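Local atomic coordinates of protein 1d10 (Caenorhabditis elegans, PDB entry 1T9F), a protein that is of unknown function but carries three MIR repeats in a beta-trefoil related to SDF2, and probably enters the secretory pathway by way of its signal sequence. Residues D5-Y10 with D124-S129; S11-I16 with W172-G177; W53-A58 with D73-K78; T118-G123 with Q131-H136. One frame throughout, in Å; residues are numbered along the deposited sequence.

How the interactions relate
Interactions 2, 3 and 4 each pair neighbouring strands of the six-stranded antiparallel barrel of a beta-trefoil; interaction 2 closes the barrel by joining strand 12-17 to the last strand, 172-175. Interaction 1 joins two loops beside it, its centre about 11 Å from those of interactions 2 and 4 and about 12 Å from that of interaction 3. Its Trp126 packs on barrel residues: CZ2 of Trp126 is 3.5 Å from CG2 of Val174 and also 3.5 Å from CZ of Phe132. Inside, Phe15 CZ is 3.4 Å from Leu77 CD2, linking interactions 2 and 3. A bound malonate, probably from the crystallisation liquor, lies beside Ile120 of interaction 4.

Interaction 1: residues D5-Y10 with D124-S129; sequences DFVTCY and DEWLES
Val7 sets its CG2 methyl over one face of the Trp126 indole, 3.5 Å from the centroid of the five-membered ring and only 5° off the ring normal, a CH-pi contact. In this beta-trefoil the pair joins the chain leading into the first barrel strand to the loop between strands 117-120 and 131-136. CG1 of Val7, anti to its own backbone N (chi1 -179°), extends over the six-membered ring, 3.8 Å from Trp126 CE3, while CG2 takes the pyrrole side. The indole also meets Phe132, edge-to-face, and Ile55 and Val174, residues of three barrel strands. The backbones touch through a single bridge, Phe6 with Leu127: Val7 N gives a 2.7 Å hydrogen bond to Trp126 O, and Glu128 N one to Asp5 O from above the carbonyl plane. Two carboxylates lie against apolar side chains near the bridge. Glu125 runs alongside Phe6, pointing the same way, with carboxylate and ring planes 24° apart. Asp5 instead crosses Leu127 at about a right angle, so its carboxylate rests against aliphatic carbon: Asp5 OD2 is 3.4 Å from Leu127 CB and 3.6 Å from Leu127 CD2.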
# COMPACT_ATOMS: atom_id res chain seq x y z
N ASP A 5 -1.94 -0.80 -21.10
CA ASP A 5 -1.81 -1.87 -20.12
C ASP A 5 -2.02 -1.25 -18.74
O ASP A 5 -1.36 -1.62 -17.77
CB ASP A 5 -0.41 -2.51 -20.20
CG ASP A 5 0.71 -1.56 -19.78
OD1 ASP A 5 1.88 -1.98 -19.82
OD2 ASP A 5 0.42 -0.40 -19.41
N PHE A 6 -2.95 -0.31 -18.67
CA PHE A 6 -3.24 0.40 -17.43
C PHE A 6 -3.86 -0.42 -16.31
O PHE A 6 -4.50 -1.44 -16.55
CB PHE A 6 -4.11 1.62 -17.72
CG PHE A 6 -5.28 1.34 -18.61
CD1 PHE A 6 -6.28 0.46 -18.22
CD2 PHE A 6 -5.38 1.95 -19.85
CE1 PHE A 6 -7.37 0.20 -19.05
CE2 PHE A 6 -6.47 1.70 -20.69
CZ PHE A 6 -7.46 0.82 -20.29
N VAL A 7 -3.65 0.05 -15.09
CA VAL A 7 -4.19 -0.58 -13.89
C VAL A 7 -5.64 -0.16 -13.80
O VAL A 7 -5.96 1.01 -13.98
CB VAL A 7 -3.43 -0.10 -12.64
CG1 VAL A 7 -3.97 -0.79 -11.42
CG2 VAL A 7 -1.94 -0.38 -12.81
N THR A 8 -6.52 -1.11 -13.52
CA THR A 8 -7.95 -0.83 -13.46
C THR A 8 -8.60 -0.93 -12.08
O THR A 8 -8.10 -1.61 -11.18
CB THR A 8 -8.72 -1.75 -14.42
OG1 THR A 8 -8.60 -3.11 -13.97
CG2 THR A 8 -8.13 -1.65 -15.83
N CYS A 9 -9.72 -0.25 -11.93
CA CYS A 9 -10.44 -0.23 -10.67
C CYS A 9 -10.98 -1.62 -10.33
O CYS A 9 -11.53 -2.31 -11.18
CB CYS A 9 -11.57 0.79 -10.76
SG CYS A 9 -11.90 1.62 -9.18
N TYR A 10 -10.81 -2.01 -9.07
CA TYR A 10 -11.22 -3.32 -8.55
C TYR A 10 -10.33 -4.46 -9.02
O TYR A 10 -10.64 -5.63 -8.79
CB TYR A 10 -12.68 -3.61 -8.89
CG TYR A 10 -13.64 -2.72 -8.14
CD1 TYR A 10 -13.59 -2.63 -6.75
CD2 TYR A 10 -14.55 -1.92 -8.82
CE1 TYR A 10 -14.44 -1.77 -6.05
CE2 TYR A 10 -15.39 -1.06 -8.14
CZ TYR A 10 -15.34 -0.99 -6.76
OH TYR A 10 -16.18 -0.13 -6.09
N ASP A 124 -0.87 10.34 -17.47
CA ASP A 124 -2.13 10.37 -16.75
C ASP A 124 -2.97 9.13 -16.98
O ASP A 124 -4.07 9.20 -17.54
CB ASP A 124 -2.93 11.63 -17.08
CG ASP A 124 -3.91 11.99 -15.97
OD1 ASP A 124 -4.76 11.14 -15.65
OD2 ASP A 124 -3.81 13.11 -15.41
N GLU A 125 -2.43 8.00 -16.55
CA GLU A 125 -3.09 6.71 -16.65
C GLU A 125 -2.11 5.67 -16.14
O GLU A 125 -1.16 5.29 -16.82
CB GLU A 125 -3.50 6.42 -18.10
CG GLU A 125 -4.91 5.84 -18.19
CD GLU A 125 -5.50 5.90 -19.58
OE1 GLU A 125 -6.71 5.61 -19.71
OE2 GLU A 125 -4.77 6.24 -20.54
N TRP A 126 -2.35 5.24 -14.90
CA TRP A 126 -1.54 4.25 -14.22
C TRP A 126 -1.28 3.04 -15.10
O TRP A 126 -2.19 2.26 -15.37
CB TRP A 126 -2.25 3.82 -12.94
CG TRP A 126 -1.42 3.06 -11.97
CD1 TRP A 126 -0.10 2.71 -12.10
CD2 TRP A 126 -1.84 2.56 -10.70
NE1 TRP A 126 0.31 2.02 -10.98
CE2 TRP A 126 -0.73 1.91 -10.11
CE3 TRP A 126 -3.06 2.60 -10.00
CZ2 TRP A 126 -0.80 1.30 -8.85
CZ3 TRP A 126 -3.13 1.99 -8.75
CH2 TRP A 126 -2.00 1.35 -8.19
N LEU A 127 -0.04 2.89 -15.56
CA LEU A 127 0.35 1.77 -16.41
C LEU A 127 1.00 0.69 -15.55
O LEU A 127 1.80 0.98 -14.66
CB LEU A 127 1.34 2.24 -17.48
CG LEU A 127 0.95 3.43 -18.37
CD1 LEU A 127 2.13 3.81 -19.25
CD2 LEU A 127 -0.27 3.08 -19.22
N GLU A 128 0.66 -0.56 -15.83
CA GLU A 128 1.20 -1.69 -15.08
C GLU A 128 2.71 -1.85 -15.24
O GLU A 128 3.35 -2.55 -14.46
CB GLU A 128 0.49 -2.97 -15.53
CG GLU A 128 0.85 -4.20 -14.72
CD GLU A 128 -0.10 -5.35 -14.99
OE1 GLU A 128 -1.33 -5.12 -14.93
OE2 GLU A 128 0.38 -6.47 -15.26
N SER A 129 3.27 -1.18 -16.25
CA SER A 129 4.70 -1.28 -16.54
C SER A 129 5.55 -0.15 -15.95
O SER A 129 6.75 -0.10 -16.20
CB SER A 129 4.91 -1.29 -18.05
OG SER A 129 4.52 -0.05 -18.60

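Interaction 2: residues S11-I16 with W172-G177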
# COMPACT_ATOMS: atom_id res chain seq x y z
N SER A 11 -9.23 -4.14 -9.68
CA SER A 11 -8.32 -5.19 -10.11
C SER A 11 -7.62 -5.66 -8.83
O SER A 11 -7.58 -4.93 -7.84
CB SER A 11 -7.30 -4.64 -11.11
OG SER A 11 -6.58 -3.55 -10.57
N VAL A 12 -7.10 -6.89 -8.84
CA VAL A 12 -6.41 -7.44 -7.67
C VAL A 12 -4.98 -7.69 -8.10
O VAL A 12 -4.74 -8.35 -9.11
CB VAL A 12 -7.01 -8.78 -7.22
CG1 VAL A 12 -6.20 -9.35 -6.08
CG2 VAL A 12 -8.44 -8.58 -6.77
N LEU A 13 -4.03 -7.19 -7.32
CA LEU A 13 -2.63 -7.37 -7.68
C LEU A 13 -1.67 -7.27 -6.50
O LEU A 13 -2.09 -7.05 -5.37
CB LEU A 13 -2.26 -6.34 -8.76
CG LEU A 13 -2.93 -4.98 -8.56
CD1 LEU A 13 -2.26 -4.28 -7.41
CD2 LEU A 13 -2.83 -4.14 -9.82
N LYS A 14 -0.38 -7.46 -6.79
CA LYS A 14 0.67 -7.38 -5.78
C LYS A 14 1.46 -6.10 -6.00
O LYS A 14 1.65 -5.67 -7.14
CB LYS A 14 1.62 -8.57 -5.91
CG LYS A 14 0.98 -9.93 -5.74
CD LYS A 14 1.88 -11.00 -6.33
CE LYS A 14 1.23 -12.37 -6.28
NZ LYS A 14 1.86 -13.30 -7.26
N PHE A 15 1.91 -5.49 -4.91
CA PHE A 15 2.71 -4.27 -4.96
C PHE A 15 4.13 -4.65 -4.56
O PHE A 15 4.39 -5.00 -3.41
CB PHE A 15 2.16 -3.21 -4.01
CG PHE A 15 0.86 -2.60 -4.46
CD1 PHE A 15 -0.34 -3.30 -4.33
CD2 PHE A 15 0.84 -1.36 -5.08
CE1 PHE A 15 -1.53 -2.77 -4.81
CE2 PHE A 15 -0.35 -0.81 -5.56
CZ PHE A 15 -1.53 -1.52 -5.43
N ILE A 16 5.04 -4.59 -5.52
CA ILE A 16 6.43 -4.95 -5.28
C ILE A 16 7.34 -3.73 -5.09
O ILE A 16 7.30 -2.79 -5.89
CB ILE A 16 6.98 -5.79 -6.46
CG1 ILE A 16 6.12 -7.05 -6.64
CG2 ILE A 16 8.45 -6.16 -6.21
CD1 ILE A 16 6.56 -7.91 -7.79
N TRP A 172 7.47 1.89 -5.96
CA TRP A 172 6.78 0.61 -6.05
C TRP A 172 6.47 0.27 -7.50
O TRP A 172 6.46 1.14 -8.38
CB TRP A 172 5.46 0.64 -5.26
CG TRP A 172 5.64 0.93 -3.80
CD1 TRP A 172 5.72 2.16 -3.21
CD2 TRP A 172 5.80 -0.04 -2.75
NE1 TRP A 172 5.93 2.02 -1.85
CE2 TRP A 172 5.98 0.68 -1.55
CE3 TRP A 172 5.82 -1.44 -2.72
CZ2 TRP A 172 6.18 0.04 -0.32
CZ3 TRP A 172 6.01 -2.08 -1.49
CH2 TRP A 172 6.19 -1.33 -0.31
N LYS A 173 6.19 -1.01 -7.73
CA LYS A 173 5.87 -1.54 -9.04
C LYS A 173 4.72 -2.54 -8.86
O LYS A 173 4.70 -3.30 -7.90
CB LYS A 173 7.10 -2.25 -9.61
CG LYS A 173 6.84 -3.04 -10.86
CD LYS A 173 8.06 -3.89 -11.22
CE LYS A 173 8.40 -4.86 -10.09
NZ LYS A 173 9.52 -5.78 -10.41
N VAL A 174 3.78 -2.53 -9.80
CA VAL A 174 2.63 -3.43 -9.74
C VAL A 174 2.89 -4.72 -10.51
O VAL A 174 3.69 -4.74 -11.45
CB VAL A 174 1.36 -2.74 -10.30
CG1 VAL A 174 0.31 -3.76 -10.65
CG2 VAL A 174 0.81 -1.76 -9.28
N ALA A 175 2.21 -5.79 -10.11
CA ALA A 175 2.35 -7.08 -10.78
C ALA A 175 1.05 -7.86 -10.59
O ALA A 175 0.42 -7.79 -9.52
CB ALA A 175 3.53 -7.86 -10.20
N GLU A 176 0.63 -8.58 -11.61
CA GLU A 176 -0.59 -9.35 -11.49
C GLU A 176 -0.34 -10.65 -10.75
O GLU A 176 0.36 -11.53 -11.25
CB GLU A 176 -1.20 -9.66 -12.86
CG GLU A 176 -2.39 -10.60 -12.76
CD GLU A 176 -3.61 -10.08 -13.49
OE1 GLU A 176 -3.64 -10.18 -14.74
OE2 GLU A 176 -4.53 -9.57 -12.82
N GLY A 177 -0.90 -10.76 -9.55
CA GLY A 177 -0.74 -11.98 -8.78
C GLY A 177 -1.63 -13.00 -9.47
O GLY A 177 -1.15 -13.99 -10.04
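Leu13 and Val174 press together at the tight, inward side of this strand pair. Their side chains cross at about a right angle, and Leu13 CD2 comes to 3.3 Å from Val174 CG1, closer than usual van der Waals contact. Leu13 CG sits between its backbone N and carbonyl carbon, which carries CD2 against that methyl. The other branch of Val174 lies beside Phe15, CG2 4.0 Å from Phe15 CE2, and Trp126 packs on both Val174 and Phe15. Here the first and last strands of the beta-trefoil meet and close its six-stranded barrel, running antiparallel. Lys14 with Ala175 and Ile16 with Lys173 are the hydrogen-bonded pairs; Phe15 with Val174 is the non-hydrogen-bonded pair between them. Of the four bonds, the one from Lys14 N to Ala175 O is nearly straight at 172°, whereas Ala175 N reaches Lys14 O at 140°. The outward face is looser and more polar. Ile16 CD1 meets Ala175 CB at 3.9 Å, and Lys173, bent at its third torsion, lays CE alongside Ile16 CB. The extended chain of Lys14 passes the poorly ordered Gly177 and ends in a salt bridge to Asp47. With an alanine at Lys14, Asp47 would probably lose this salt-bridge partner and the stretch past Gly177 its aliphatic neighbour. At the exposed end of the contact Glu176 brings OE2 only to 3.9 Å from Val12 O.

Interaction 3: residues W53-A58 with D73-K78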
# COMPACT_ATOMS: atom_id res chain seq x y z
N TRP A 53 -3.83 -7.36 -2.94
CA TRP A 53 -4.59 -6.17 -2.60
C TRP A 53 -5.55 -5.80 -3.73
O TRP A 53 -5.25 -6.01 -4.90
CB TRP A 53 -3.66 -4.98 -2.36
CG TRP A 53 -2.66 -5.22 -1.29
CD1 TRP A 53 -1.49 -5.92 -1.40
CD2 TRP A 53 -2.73 -4.75 0.05
NE1 TRP A 53 -0.83 -5.92 -0.19
CE2 TRP A 53 -1.57 -5.20 0.71
CE3 TRP A 53 -3.66 -3.98 0.76
CZ2 TRP A 53 -1.31 -4.91 2.06
CZ3 TRP A 53 -3.41 -3.69 2.10
CH2 TRP A 53 -2.24 -4.16 2.73
N GLN A 54 -6.69 -5.24 -3.37
CA GLN A 54 -7.66 -4.84 -4.38
C GLN A 54 -7.80 -3.34 -4.44
O GLN A 54 -8.02 -2.68 -3.42
CB GLN A 54 -9.02 -5.48 -4.10
CG GLN A 54 -10.07 -5.13 -5.15
CD GLN A 54 -11.29 -6.00 -5.03
OE1 GLN A 54 -11.71 -6.35 -3.92
NE2 GLN A 54 -11.88 -6.36 -6.16
N ILE A 55 -7.68 -2.79 -5.64
CA ILE A 55 -7.81 -1.36 -5.83
C ILE A 55 -9.26 -0.93 -5.77
O ILE A 55 -10.11 -1.45 -6.50
CB ILE A 55 -7.21 -0.95 -7.19
CG1 ILE A 55 -5.73 -1.33 -7.23
CG2 ILE A 55 -7.38 0.56 -7.39
CD1 ILE A 55 -5.10 -1.13 -8.56
N PHE A 56 -9.54 0.03 -4.88
CA PHE A 56 -10.88 0.58 -4.69
C PHE A 56 -10.87 2.07 -5.03
O PHE A 56 -9.83 2.73 -4.93
CB PHE A 56 -11.33 0.44 -3.24
CG PHE A 56 -12.11 -0.81 -2.95
CD1 PHE A 56 -11.53 -2.06 -3.08
CD2 PHE A 56 -13.44 -0.72 -2.55
CE1 PHE A 56 -12.25 -3.22 -2.80
CE2 PHE A 56 -14.18 -1.88 -2.27
CZ PHE A 56 -13.58 -3.13 -2.40
N PRO A 57 -12.02 2.63 -5.42
CA PRO A 57 -12.04 4.07 -5.73
C PRO A 57 -11.85 4.79 -4.40
O PRO A 57 -12.00 4.18 -3.34
CB PRO A 57 -13.43 4.28 -6.33
CG PRO A 57 -14.26 3.25 -5.62
CD PRO A 57 -13.36 2.03 -5.62
N ALA A 58 -11.52 6.08 -4.45
CA ALA A 58 -11.31 6.86 -3.23
C ALA A 58 -12.56 6.82 -2.35
O ALA A 58 -13.65 6.53 -2.84
CB ALA A 58 -10.96 8.30 -3.59
N ASP A 73 -5.01 10.63 -9.17
CA ASP A 73 -6.25 10.26 -8.51
C ASP A 73 -5.97 9.49 -7.22
O ASP A 73 -4.92 8.86 -7.09
CB ASP A 73 -7.12 9.40 -9.43
CG ASP A 73 -8.02 10.23 -10.33
OD1 ASP A 73 -8.75 9.63 -11.15
OD2 ASP A 73 -8.01 11.48 -10.21
N LYS A 74 -6.90 9.56 -6.28
CA LYS A 74 -6.77 8.85 -5.02
C LYS A 74 -7.43 7.48 -5.14
O LYS A 74 -8.36 7.31 -5.93
CB LYS A 74 -7.42 9.64 -3.87
CG LYS A 74 -6.62 10.87 -3.47
CD LYS A 74 -7.20 11.57 -2.26
CE LYS A 74 -8.50 12.28 -2.59
NZ LYS A 74 -8.95 13.11 -1.44
N ILE A 75 -6.91 6.51 -4.40
CA ILE A 75 -7.47 5.17 -4.39
C ILE A 75 -7.41 4.67 -2.96
O ILE A 75 -6.88 5.33 -2.08
CB ILE A 75 -6.68 4.17 -5.25
CG1 ILE A 75 -5.24 4.04 -4.72
CG2 ILE A 75 -6.71 4.59 -6.70
CD1 ILE A 75 -4.42 2.94 -5.41
N ARG A 76 -7.98 3.49 -2.75
CA ARG A 76 -7.95 2.81 -1.47
C ARG A 76 -7.46 1.42 -1.83
O ARG A 76 -7.72 0.93 -2.94
CB ARG A 76 -9.34 2.76 -0.84
CG ARG A 76 -9.72 4.03 -0.06
CD ARG A 76 -11.09 3.88 0.58
NE ARG A 76 -12.12 3.72 -0.44
CZ ARG A 76 -13.33 3.22 -0.23
NH1 ARG A 76 -13.69 2.82 0.98
NH2 ARG A 76 -14.19 3.11 -1.24
N LEU A 77 -6.73 0.77 -0.93
CA LEU A 77 -6.22 -0.56 -1.19
C LEU A 77 -6.74 -1.53 -0.14
O LEU A 77 -6.42 -1.41 1.04
CB LEU A 77 -4.69 -0.56 -1.20
CG LEU A 77 -4.01 0.08 -2.42
CD1 LEU A 77 -2.50 0.11 -2.22
CD2 LEU A 77 -4.36 -0.73 -3.68
N LYS A 78 -7.55 -2.48 -0.59
CA LYS A 78 -8.13 -3.48 0.30
C LYS A 78 -7.29 -4.76 0.40
O LYS A 78 -6.94 -5.35 -0.62
CB LYS A 78 -9.53 -3.83 -0.19
CG LYS A 78 -10.32 -4.71 0.76
CD LYS A 78 -11.68 -5.03 0.18
CE LYS A 78 -12.54 -5.80 1.17
NZ LYS A 78 -13.85 -6.12 0.55
O HOH W 1 -13.78 -7.01 -2.47
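Lys78, Arg76 and Phe56 bury the largest areas where strands 53-57 and 74-79 pair in the barrel of the beta-trefoil, and all three project from the same outer face. The extended chain of Lys78 runs obliquely past the Phe56 ring, its CD 3.5 Å from Phe56 CE1. Its ammonium continues to a salt bridge with Glu108 and also donates to a water, which donates to Gln54 OE1 at 2.6 Å. The Arg76 guanidinium is nearly perpendicular to the Phe56 ring, planes 83° apart, with Phe56 CD2 over one of its faces and Arg76 NH2 at the ring edge. The bend at its third torsion (chi3 -64°) turns the head back on Pro57 O, which it grips side-on: Arg76 NE donates at 2.9 Å in the carbonyl plane, and Arg76 NH2 at 3.2 Å from above it. Arg76 NH1 is taken by Ser111 OG. An alanine in place of Arg76 would probably leave Pro57 O without either donor and the Phe56 edge without the guanidinium that faces it. The backbones form antiparallel hydrogen-bonded pairs at Gln54 with Lys78 and at Phe56 with Arg76. On the inner face Ile55 CG1 meets Leu77 CD2 at 3.9 Å. The two faces differ in chemistry: aliphatic packing fills the barrel side, while the outer face carries two cationic side chains, Arg76 buried and Lys78 partly exposed, whose charged ends each meet oxygen acceptors.

Interaction 4: residues T118-G123 with Q131-H136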
# COMPACT_ATOMS: atom_id res chain seq x y z
N THR A 118 -2.91 8.88 -2.84
CA THR A 118 -2.79 9.49 -4.16
C THR A 118 -1.79 8.69 -4.97
O THR A 118 -0.68 8.42 -4.49
CB THR A 118 -2.30 10.94 -4.07
OG1 THR A 118 -3.21 11.71 -3.29
CG2 THR A 118 -2.19 11.56 -5.46
N VAL A 119 -2.17 8.29 -6.17
CA VAL A 119 -1.26 7.52 -7.01
C VAL A 119 -0.35 8.49 -7.74
O VAL A 119 -0.81 9.38 -8.46
CB VAL A 119 -2.02 6.68 -8.04
CG1 VAL A 119 -1.05 5.77 -8.77
CG2 VAL A 119 -3.09 5.84 -7.34
N ILE A 120 0.95 8.33 -7.53
CA ILE A 120 1.92 9.21 -8.17
C ILE A 120 2.63 8.53 -9.32
O ILE A 120 3.65 7.86 -9.13
CB ILE A 120 2.96 9.73 -7.15
CG1 ILE A 120 2.25 10.47 -6.03
CG2 ILE A 120 3.94 10.68 -7.84
CD1 ILE A 120 3.17 10.97 -4.95
N CYS A 121 2.07 8.66 -10.52
CA CYS A 121 2.68 8.11 -11.71
C CYS A 121 2.79 9.20 -12.77
O CYS A 121 2.16 10.25 -12.65
CB CYS A 121 1.90 6.89 -12.25
SG CYS A 121 0.08 6.85 -12.41
N ASN A 122 3.63 8.98 -13.78
CA ASN A 122 3.81 9.98 -14.82
C ASN A 122 2.81 9.81 -15.95
O ASN A 122 2.35 8.71 -16.22
CB ASN A 122 5.24 9.93 -15.36
CG ASN A 122 6.24 10.47 -14.37
OD1 ASN A 122 6.07 11.57 -13.85
ND2 ASN A 122 7.29 9.70 -14.11
N GLY A 123 2.49 10.92 -16.60
CA GLY A 123 1.50 10.88 -17.66
C GLY A 123 0.18 10.93 -16.92
O GLY A 123 0.11 11.51 -15.84
N GLN A 131 6.85 2.48 -12.63
CA GLN A 131 7.06 2.52 -11.20
C GLN A 131 6.18 3.66 -10.73
O GLN A 131 5.79 4.51 -11.54
CB GLN A 131 8.53 2.80 -10.86
CG GLN A 131 9.49 1.78 -11.43
CD GLN A 131 10.72 1.59 -10.58
OE1 GLN A 131 11.20 2.52 -9.93
NE2 GLN A 131 11.26 0.38 -10.58
N PHE A 132 5.87 3.68 -9.45
CA PHE A 132 5.02 4.72 -8.92
C PHE A 132 5.22 4.87 -7.42
O PHE A 132 5.89 4.05 -6.79
CB PHE A 132 3.54 4.38 -9.18
CG PHE A 132 3.08 3.10 -8.50
CD1 PHE A 132 3.33 1.86 -9.08
CD2 PHE A 132 2.43 3.15 -7.27
CE1 PHE A 132 2.93 0.67 -8.43
CE2 PHE A 132 2.03 1.98 -6.62
CZ PHE A 132 2.28 0.74 -7.20
N LYS A 133 4.67 5.93 -6.87
CA LYS A 133 4.72 6.15 -5.44
C LYS A 133 3.28 6.29 -4.99
O LYS A 133 2.37 6.48 -5.82
CB LYS A 133 5.51 7.42 -5.10
CG LYS A 133 7.00 7.31 -5.35
CD LYS A 133 7.70 8.62 -5.12
CE LYS A 133 7.85 9.42 -6.42
NZ LYS A 133 8.78 8.76 -7.38
N LEU A 134 3.05 6.17 -3.69
CA LEU A 134 1.71 6.32 -3.14
C LEU A 134 1.83 7.30 -2.00
O LEU A 134 2.52 7.04 -1.01
CB LEU A 134 1.17 4.99 -2.62
CG LEU A 134 0.67 3.96 -3.63
CD1 LEU A 134 0.24 2.70 -2.88
CD2 LEU A 134 -0.50 4.52 -4.44
N ARG A 135 1.16 8.43 -2.14
CA ARG A 135 1.22 9.46 -1.11
C ARG A 135 -0.08 9.53 -0.33
O ARG A 135 -1.14 9.76 -0.90
CB ARG A 135 1.52 10.81 -1.77
CG ARG A 135 2.02 11.86 -0.82
CD ARG A 135 2.39 13.15 -1.57
NE ARG A 135 3.08 14.10 -0.70
CZ ARG A 135 3.56 15.27 -1.10
NH1 ARG A 135 3.43 15.66 -2.37
NH2 ARG A 135 4.19 16.06 -0.24
N HIS A 136 0.01 9.33 0.99
CA HIS A 136 -1.18 9.37 1.83
C HIS A 136 -1.84 10.73 1.67
O HIS A 136 -1.22 11.77 1.90
CB HIS A 136 -0.80 9.15 3.29
CG HIS A 136 -1.97 8.84 4.17
ND1 HIS A 136 -2.23 9.53 5.34
CD2 HIS A 136 -2.93 7.89 4.08
CE1 HIS A 136 -3.30 9.02 5.92
NE2 HIS A 136 -3.74 8.03 5.18
O HOH W 2 -1.57 13.08 -1.85
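Thr118 and Arg135 exchange both backbone bonds of a hydrogen-bonded antiparallel pair: Thr118 N donates to Arg135 O at 2.8 Å, and Arg135 N returns to Thr118 O at 3.0 Å. Two residues on, Ile120 N donates to Lys133 O at 2.9 Å and Lys133 N to Ile120 O at 3.1 Å, so the four amides and four carbonyls of these residues are matched across the strands. Thr118 OG1 is bonded to a water at 2.6 Å, which makes a weak further bond to Arg135 O. The two strands form a beta hairpin of the beta-trefoil barrel, with the loop that carries Trp126 between them. Polar ends on the outer face have partners beyond the hairpin: Arg135 NE donates to Gly140 O, and Lys133 NZ makes a weak hydrogen bond to a malonate ion, probably from the crystallisation liquor. Across from Arg135, Ile120 CD1 packs 3.6 Å from Arg135 CB; with CG1 anti to the carbonyl carbon (chi1 -58°), Ile120 directs that methyl to the arginine. Facing inward, Val119 CG2 lies beside Leu134 CD2 at 4.1 Å. Past the bonded pairs, Cys121 CB approaches Phe132 CB at 4.3 Å, and Cys121 SG is bound in a disulfide to Cys71.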